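PDB 3TPA: heme-binding protein A from Haemophilus parasuis 29755, which probably binds glutathione as a periplasmic solute-binding protein of the GbpA family. Local coordinates for residues S438-E443 with Q473-I478. The protein carries 1 engineered substitution. Sequence-based numbering, arbitrary orientation. Where two conformers were deposited one is given.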
ATOM      1  N   SER A 438      15.973  -9.996   8.330  1.00 14.02           N
ATOM      2  CA  SER A 438      17.331  -9.817   8.862  1.00 21.04           C
ATOM      3  C   SER A 438      17.534 -10.404  10.270  1.00 15.47           C
ATOM      4  O   SER A 438      18.662 -10.693  10.663  1.00 17.53           O
ATOM      5  CB  SER A 438      17.724  -8.328   8.865  1.00 16.66           C
ATOM      6  OG  SER A 438      17.059  -7.628   9.902  1.00 19.70           O
ATOM      7  N   ARG A 439      16.449 -10.565  11.022  1.00 11.42           N
ATOM      8  CA  ARG A 439      16.514 -11.099  12.396  1.00 16.61           C
ATOM      9  C   ARG A 439      17.145 -10.132  13.377  1.00 21.71           C
ATOM     10  O   ARG A 439      17.473 -10.505  14.503  1.00 25.60           O
ATOM     11  CB  ARG A 439      17.272 -12.430  12.461  1.00  8.97           C
ATOM     12  CG  ARG A 439      16.792 -13.484  11.465  1.00 13.19           C
ATOM     13  CD  ARG A 439      16.741 -14.866  12.155  1.00 23.81           C
ATOM     14  NE  ARG A 439      15.781 -15.724  11.488  1.00 34.40           N
ATOM     15  CZ  ARG A 439      15.120 -16.704  12.071  1.00 35.00           C
ATOM     16  NH1 ARG A 439      15.304 -16.974  13.352  1.00 33.33           N
ATOM     17  NH2 ARG A 439      14.273 -17.410  11.355  1.00 46.64           N
ATOM     18  N   TRP A 440      17.321  -8.887  12.959  1.00 20.11           N
ATOM     19  CA  TRP A 440      17.925  -7.891  13.837  1.00 16.11           C
ATOM     20  C   TRP A 440      16.924  -7.402  14.874  1.00 22.41           C
ATOM     21  O   TRP A 440      15.732  -7.262  14.587  1.00 18.25           O
ATOM     22  CB  TRP A 440      18.439  -6.701  13.028  1.00 16.55           C
ATOM     23  CG  TRP A 440      19.003  -5.578  13.874  1.00 12.67           C
ATOM     24  CD1 TRP A 440      20.230  -5.538  14.486  1.00 19.37           C
ATOM     25  CD2 TRP A 440      18.369  -4.330  14.172  1.00 10.24           C
ATOM     26  NE1 TRP A 440      20.380  -4.344  15.172  1.00 14.43           N
ATOM     27  CE2 TRP A 440      19.258  -3.585  14.977  1.00 12.91           C
ATOM     28  CE3 TRP A 440      17.135  -3.766  13.832  1.00 18.30           C
ATOM     29  CZ2 TRP A 440      18.948  -2.320  15.451  1.00 17.10           C
ATOM     30  CZ3 TRP A 440      16.825  -2.499  14.319  1.00 15.63           C
ATOM     31  CH2 TRP A 440      17.724  -1.802  15.128  1.00 16.62           C
ATOM     32  N   THR A 441      17.418  -7.154  16.084  1.00 16.87           N
ATOM     33  CA  THR A 441      16.606  -6.580  17.157  0.50 20.37           C
ATOM     34  C   THR A 441      17.476  -5.689  18.026  1.00 18.54           C
ATOM     35  O   THR A 441      18.682  -5.916  18.144  1.00 15.67           O
ATOM     36  CB  THR A 441      15.973  -7.669  18.073  0.50 21.21           C
ATOM     37  OG1 THR A 441      16.956  -8.155  18.994  0.50 23.62           O
ATOM     38  CG2 THR A 441      15.416  -8.827  17.256  0.50 17.01           C
ATOM     39  N   ASP A 442      16.860  -4.693  18.645  1.00 19.31           N
ATOM     40  CA  ASP A 442      17.559  -3.824  19.578  1.00 23.48           C
ATOM     41  C   ASP A 442      16.569  -3.348  20.635  1.00 22.15           C
ATOM     42  O   ASP A 442      15.470  -2.905  20.308  1.00 15.69           O
ATOM     43  CB  ASP A 442      18.190  -2.637  18.851  1.00 22.97           C
ATOM     44  CG  ASP A 442      18.789  -1.645  19.806  1.00 20.40           C
ATOM     45  OD1 ASP A 442      19.926  -1.873  20.258  1.00 28.56           O
ATOM     46  OD2 ASP A 442      18.115  -0.650  20.126  1.00 20.16           O
ATOM     47  N   GLU A 443      16.959  -3.466  21.903  1.00 18.12           N
ATOM     48  CA  GLU A 443      16.036  -3.247  23.006  1.00 18.24           C
ATOM     49  C   GLU A 443      15.462  -1.850  22.970  1.00 15.36           C
ATOM     50  O   GLU A 443      14.264  -1.682  23.099  1.00 17.73           O
ATOM     51  CB  GLU A 443      16.714  -3.506  24.346  1.00 17.65           C
ATOM     52  CG  GLU A 443      15.813  -3.245  25.545  1.00 32.27           C
ATOM     53  CD  GLU A 443      16.427  -3.741  26.840  1.00 43.21           C
ATOM     54  OE1 GLU A 443      17.635  -4.073  26.832  1.00 40.59           O
ATOM     55  OE2 GLU A 443      15.701  -3.808  27.859  1.00 48.59           O
ATOM     56  N   GLN A 473      19.831   2.546  11.362  1.00 14.87           N
ATOM     57  CA  GLN A 473      20.873   2.896  10.381  1.00 13.44           C
ATOM     58  C   GLN A 473      22.285   2.595  10.888  1.00 18.80           C
ATOM     59  O   GLN A 473      23.102   2.061  10.155  1.00 19.92           O
ATOM     60  CB  GLN A 473      20.751   4.363   9.943  1.00 12.99           C
ATOM     61  CG  GLN A 473      21.654   4.756   8.744  1.00 14.86           C
ATOM     62  CD  GLN A 473      21.204   4.150   7.401  1.00 20.64           C
ATOM     63  OE1 GLN A 473      20.441   3.192   7.360  1.00 22.28           O
ATOM     64  NE2 GLN A 473      21.677   4.727   6.303  1.00 15.27           N
ATOM     65  N   GLN A 474      22.546   2.920  12.156  1.00 17.32           N
ATOM     66  CA  GLN A 474      23.829   2.650  12.802  0.57 15.07           C
ATOM     67  C   GLN A 474      24.216   1.174  12.719  1.00 18.01           C
ATOM     68  O   GLN A 474      25.389   0.828  12.650  1.00 20.77           O
ATOM     69  CB  GLN A 474      23.771   3.091  14.278  0.57 13.58           C
ATOM     70  CG  GLN A 474      23.817   4.606  14.468  0.57 17.55           C
ATOM     71  CD  GLN A 474      23.462   5.066  15.880  0.57 23.72           C
ATOM     72  OE1 GLN A 474      22.794   4.359  16.641  0.57 21.19           O
ATOM     73  NE2 GLN A 474      23.897   6.272  16.226  0.57 22.84           N
ATOM     74  N   ASN A 475      23.214   0.304  12.742  1.00 12.91           N
ATOM     75  CA  ASN A 475      23.427  -1.138  12.764  1.00  9.72           C
ATOM     76  C   ASN A 475      23.307  -1.812  11.404  1.00 14.84           C
ATOM     77  O   ASN A 475      23.687  -2.969  11.252  1.00 15.59           O
ATOM     78  CB  ASN A 475      22.468  -1.782  13.767  1.00  9.65           C
ATOM     79  CG  ASN A 475      22.853  -1.474  15.174  1.00 22.55           C
ATOM     80  OD1 ASN A 475      23.796  -2.050  15.694  1.00 17.94           O
ATOM     81  ND2 ASN A 475      22.172  -0.521  15.785  1.00 15.64           N
ATOM     82  N   SER A 476      22.780  -1.081  10.423  1.00 13.39           N
ATOM     83  CA  SER A 476      22.722  -1.552   9.029  1.00 11.97           C
ATOM     84  C   SER A 476      22.290  -3.022   8.835  1.00 13.51           C
ATOM     85  O   SER A 476      22.968  -3.774   8.133  1.00 14.11           O
ATOM     86  CB  SER A 476      24.075  -1.320   8.334  1.00 11.48           C
ATOM     87  OG  SER A 476      23.979  -1.530   6.924  1.00 14.46           O
ATOM     88  N   PRO A 477      21.154  -3.434   9.434  1.00 15.68           N
ATOM     89  CA  PRO A 477      20.751  -4.846   9.262  1.00 14.35           C
ATOM     90  C   PRO A 477      20.242  -5.205   7.855  1.00 11.74           C
ATOM     91  O   PRO A 477      20.284  -6.375   7.442  1.00 11.73           O
ATOM     92  CB  PRO A 477      19.628  -5.019  10.295  1.00 12.66           C
ATOM     93  CG  PRO A 477      19.103  -3.667  10.532  1.00 18.51           C
ATOM     94  CD  PRO A 477      20.271  -2.722  10.380  1.00 14.84           C
ATOM     95  N   ILE A 478      19.708  -4.214   7.152  1.00 11.96           N
ATOM     96  CA  ILE A 478      19.409  -4.343   5.734  1.00 11.67           C
ATOM     97  C   ILE A 478      20.004  -3.118   5.076  1.00 17.27           C
ATOM     98  O   ILE A 478      20.309  -2.135   5.749  1.00 16.68           O
ATOM     99  CB  ILE A 478      17.898  -4.403   5.409  1.00 12.36           C
ATOM    100  CG1 ILE A 478      17.197  -3.073   5.722  1.00 11.96           C
ATOM    101  CG2 ILE A 478      17.198  -5.589   6.145  1.00 12.40           C
ATOM    102  CD1 ILE A 478      15.721  -3.077   5.301  1.00  9.93           C
TER
HETATM  103  O   HOH W   1      22.218  -4.222  17.657  1.00 45.96           O
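W440 rests its indole against P477, whose CG lies over one face of the ring. P477 CG sits 3.5 Å above the indole plane, near the border of the ring, and lies 3.8 Å from both W440 CD2 and W440 CE3. The proline also presses on the start of the side chain, with P477 CB 3.4 Å from W440 CB. W440 CG is anti to the backbone N (chi1 176°), which carries the indole across the proline and on to N475.

N475 lies along the NE1 to CZ2 side of the indole. The two side chains run at about a right angle, yet their flat groups are only 35° apart. N475 CB comes to 3.6 Å from W440 NE1, and N475 ND2 lies 3.7 Å from W440 CZ2. A water accepts the W440 NE1 hydrogen at 3.1 Å and gives a weak bond to N475 OD1. N475 ND2 bonds back to the I471 carbonyl of its own helix, so both ends of the amide have partners.

S438 CB lies 3.5 Å from P477 O and also touches I478 CG2. F445 meets the W440 ring edge-to-face, and I471 also touches W440.

S476 has positive phi as the chain leaves helix 458-475, and strand 478-491 follows. This largely buried, mostly van der Waals contact packs the loop before helix 443-453 against a helix-to-strand turn, in the lobe with the six-stranded mixed sheet of this family 5 solute-binding fold.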